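Local coordinates for protein AA9 family lytic polysaccharide monooxygenase cel61B (Hypocrea jecorina, PDB 2VTC) that oxidatively cleaves the glycosidic bonds of crystalline and amorphous polysaccharides as a copper-dependent monooxygenase that uses a reducing agent with O2 or H2O2, at residues Ile97-Gly102 and Phe176-Leu181. Numbering follows the deposited sequence.
Sequences IVFQWG and FRHELL. With NAG (2-acetamido-2-deoxy-beta-D-glucopyranose), chain C.
In the core between the two sheets of the AA9 beta-sandwich, Ile97, Phe99 and Trp101 of strand 97-102 face Phe176, His178 and Leu180 of strand 176-181. The strand axes, 10.1 Å apart at closest approach and inclined at 48°, come from different sheets, and side chains alone bridge them. His178 is central. Its imidazole lies almost parallel to the Phe99 ring in an offset stack with centroids 4.1 Å apart, and its CB sits over the middle of the same face of the phenyl ring, 3.8 Å from the centroid. CG of His178 is anti to the backbone N (chi1 177°), which carries the imidazole alongside Phe99 to the indole edge. There Trp101 NE1 donates to His178 NE2 over 3.0 Å, nearly straight and close to both ring planes. Leu180 packs against one indole face, its CD1 over the six-membered ring at 3.6 Å from the centroid. At the far end Ile97 CD1 rests on the Phe176 face, 4.0 Å from Phe176 CD1. A phenylalanine in place of Trp101 would probably leave His178 NE2 without its donor and the imidazole less firmly fixed in rotation. On the other side of strand 176-181, turned away from strand 97-102, the buried Arg177 grips the Glu179 carboxylate end-on, NH1 meeting OE1 at 2.8 Å from above the carboxylate plane. Trp101 also lies beside the copper ligand Tyr195, so the cluster reaches from the core towards the metal site. Because NE2 accepts from the indole, His178 is probably neutral with its proton on ND1, which bonds to Thr115 OG1; both ring nitrogens of this buried imidazole are thus satisfied.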
loop_
_atom_site.group_PDB
_atom_site.type_symbol
_atom_site.label_atom_id
_atom_site.label_comp_id
_atom_site.label_asym_id
_atom_site.label_seq_id
_atom_site.Cartn_x
_atom_site.Cartn_y
_atom_site.Cartn_z
ATOM N N ILE A 97 11.152 4.921 3.667
ATOM C CA ILE A 97 10.199 4.256 4.530
ATOM C C ILE A 97 10.483 2.773 4.401
ATOM O O ILE A 97 10.752 2.287 3.297
ATOM C CB ILE A 97 8.726 4.497 4.069
ATOM C CG1 ILE A 97 8.449 5.994 3.867
ATOM C CG2 ILE A 97 7.737 3.824 5.048
ATOM C CD1 ILE A 97 7.268 6.272 2.941
ATOM N N VAL A 98 10.415 2.061 5.520
ATOM C CA VAL A 98 10.479 0.606 5.492
ATOM C C VAL A 98 9.220 0.063 6.123
ATOM O O VAL A 98 9.017 0.177 7.336
ATOM C CB VAL A 98 11.759 0.032 6.198
ATOM C CG1 VAL A 98 11.811 -1.474 6.017
ATOM C CG2 VAL A 98 13.032 0.674 5.651
ATOM N N PHE A 99 8.350 -0.491 5.283
ATOM C CA PHE A 99 7.090 -1.049 5.752
ATOM C C PHE A 99 7.375 -2.438 6.312
ATOM O O PHE A 99 8.008 -3.258 5.642
ATOM C CB PHE A 99 6.058 -1.137 4.616
ATOM C CG PHE A 99 5.637 0.199 4.062
ATOM C CD1 PHE A 99 4.603 0.910 4.671
ATOM C CD2 PHE A 99 6.243 0.730 2.922
ATOM C CE1 PHE A 99 4.179 2.151 4.156
ATOM C CE2 PHE A 99 5.842 1.976 2.396
ATOM C CZ PHE A 99 4.797 2.679 3.029
ATOM N N GLN A 100 6.915 -2.681 7.533
ATOM C CA GLN A 100 7.081 -3.979 8.185
ATOM C C GLN A 100 5.756 -4.720 8.218
ATOM O O GLN A 100 4.807 -4.329 8.908
ATOM C CB GLN A 100 7.663 -3.808 9.595
ATOM C CG GLN A 100 7.641 -5.087 10.438
ATOM C CD GLN A 100 8.679 -6.116 9.991
ATOM O OE1 GLN A 100 8.342 -7.152 9.393
ATOM N NE2 GLN A 100 9.932 -5.832 10.273
ATOM N N TRP A 101 5.686 -5.806 7.453
ATOM C CA TRP A 101 4.495 -6.633 7.411
ATOM C C TRP A 101 4.529 -7.706 8.508
ATOM O O TRP A 101 5.609 -8.117 8.964
ATOM C CB TRP A 101 4.351 -7.298 6.035
ATOM C CG TRP A 101 4.015 -6.328 4.927
ATOM C CD1 TRP A 101 4.882 -5.516 4.272
ATOM C CD2 TRP A 101 2.718 -6.086 4.364
ATOM N NE1 TRP A 101 4.208 -4.768 3.328
ATOM C CE2 TRP A 101 2.881 -5.109 3.354
ATOM C CE3 TRP A 101 1.437 -6.610 4.605
ATOM C CZ2 TRP A 101 1.801 -4.621 2.587
ATOM C CZ3 TRP A 101 0.349 -6.132 3.840
ATOM C CH2 TRP A 101 0.554 -5.135 2.838
ATOM N N GLY A 102 3.352 -8.142 8.931
ATOM C CA GLY A 102 3.272 -9.118 10.019
ATOM C C GLY A 102 1.845 -9.416 10.411
ATOM O O GLY A 102 0.907 -8.992 9.715
ATOM N N PHE A 176 0.385 7.580 2.160
ATOM C CA PHE A 176 1.117 6.587 1.353
ATOM C C PHE A 176 0.332 5.277 1.341
ATOM O O PHE A 176 -0.087 4.800 2.400
ATOM C CB PHE A 176 2.519 6.373 1.916
ATOM C CG PHE A 176 3.428 7.515 1.657
ATOM C CD1 PHE A 176 4.327 7.489 0.599
ATOM C CD2 PHE A 176 3.326 8.668 2.429
ATOM C CE1 PHE A 176 5.169 8.573 0.342
ATOM C CE2 PHE A 176 4.140 9.780 2.167
ATOM C CZ PHE A 176 5.075 9.735 1.124
ATOM N N ARG A 177 0.092 4.734 0.145
ATOM C CA ARG A 177 -0.705 3.522 -0.030
ATOM C C ARG A 177 0.218 2.444 -0.583
ATOM O O ARG A 177 0.592 2.500 -1.753
ATOM C CB ARG A 177 -1.887 3.801 -0.971
ATOM C CG ARG A 177 -2.813 2.638 -1.317
ATOM C CD ARG A 177 -3.792 3.093 -2.392
ATOM N NE ARG A 177 -4.718 2.003 -2.708
ATOM C CZ ARG A 177 -4.404 0.983 -3.521
ATOM N NH1 ARG A 177 -3.200 0.935 -4.137
ATOM N NH2 ARG A 177 -5.309 0.012 -3.710
ATOM N N HIS A 178 0.586 1.507 0.303
ATOM C CA HIS A 178 1.559 0.445 0.021
ATOM C C HIS A 178 0.780 -0.855 -0.230
ATOM O O HIS A 178 -0.070 -1.225 0.602
ATOM C CB HIS A 178 2.488 0.313 1.233
ATOM C CG HIS A 178 3.498 -0.794 1.115
ATOM N ND1 HIS A 178 4.421 -0.865 0.090
ATOM C CD2 HIS A 178 3.742 -1.857 1.920
ATOM C CE1 HIS A 178 5.177 -1.944 0.260
ATOM N NE2 HIS A 178 4.784 -2.561 1.359
ATOM N N GLU A 179 1.042 -1.548 -1.355
ATOM C CA GLU A 179 0.131 -2.617 -1.767
ATOM C C GLU A 179 0.820 -3.845 -2.348
ATOM O O GLU A 179 1.636 -3.721 -3.244
ATOM C CB GLU A 179 -0.857 -2.074 -2.787
ATOM C CG GLU A 179 -1.940 -3.067 -3.248
ATOM C CD GLU A 179 -2.879 -2.413 -4.235
ATOM O OE1 GLU A 179 -2.407 -1.574 -5.063
ATOM O OE2 GLU A 179 -4.113 -2.714 -4.200
ATOM N N LEU A 180 0.440 -5.020 -1.851
ATOM C CA LEU A 180 0.919 -6.289 -2.404
ATOM C C LEU A 180 -0.196 -6.864 -3.244
ATOM O O LEU A 180 -1.354 -6.934 -2.804
ATOM C CB LEU A 180 1.284 -7.280 -1.283
ATOM C CG LEU A 180 2.146 -6.751 -0.137
ATOM C CD1 LEU A 180 2.426 -7.830 0.918
ATOM C CD2 LEU A 180 3.424 -6.152 -0.593
ATOM N N LEU A 181 0.132 -7.278 -4.467
ATOM C CA LEU A 181 -0.879 -7.910 -5.316
ATOM C C LEU A 181 -0.499 -9.388 -5.444
ATOM O O LEU A 181 0.284 -9.748 -6.338
ATOM C CB LEU A 181 -0.946 -7.273 -6.696
ATOM C CG LEU A 181 -1.502 -5.826 -6.733
ATOM C CD1 LEU A 181 -0.368 -4.860 -6.417
ATOM C CD2 LEU A 181 -2.082 -5.545 -8.093
HETATM C C1 NAG C . 6.497 -4.417 14.261
HETATM C C2 NAG C . 6.549 -4.901 15.716
HETATM C C3 NAG C . 7.131 -6.328 15.839
HETATM C C4 NAG C . 6.526 -7.309 14.818
HETATM C C5 NAG C . 6.374 -6.634 13.441
HETATM C C6 NAG C . 5.655 -7.486 12.400
HETATM C C7 NAG C . 6.782 -3.500 17.707
HETATM C C8 NAG C . 7.716 -2.688 18.553
HETATM N N2 NAG C . 7.295 -3.995 16.574
HETATM O O3 NAG C . 6.933 -6.808 17.162
HETATM O O4 NAG C . 7.345 -8.463 14.673
HETATM O O5 NAG C . 5.717 -5.371 13.549
HETATM O O6 NAG C . 4.482 -8.078 12.906
HETATM O O7 NAG C . 5.614 -3.684 18.061
#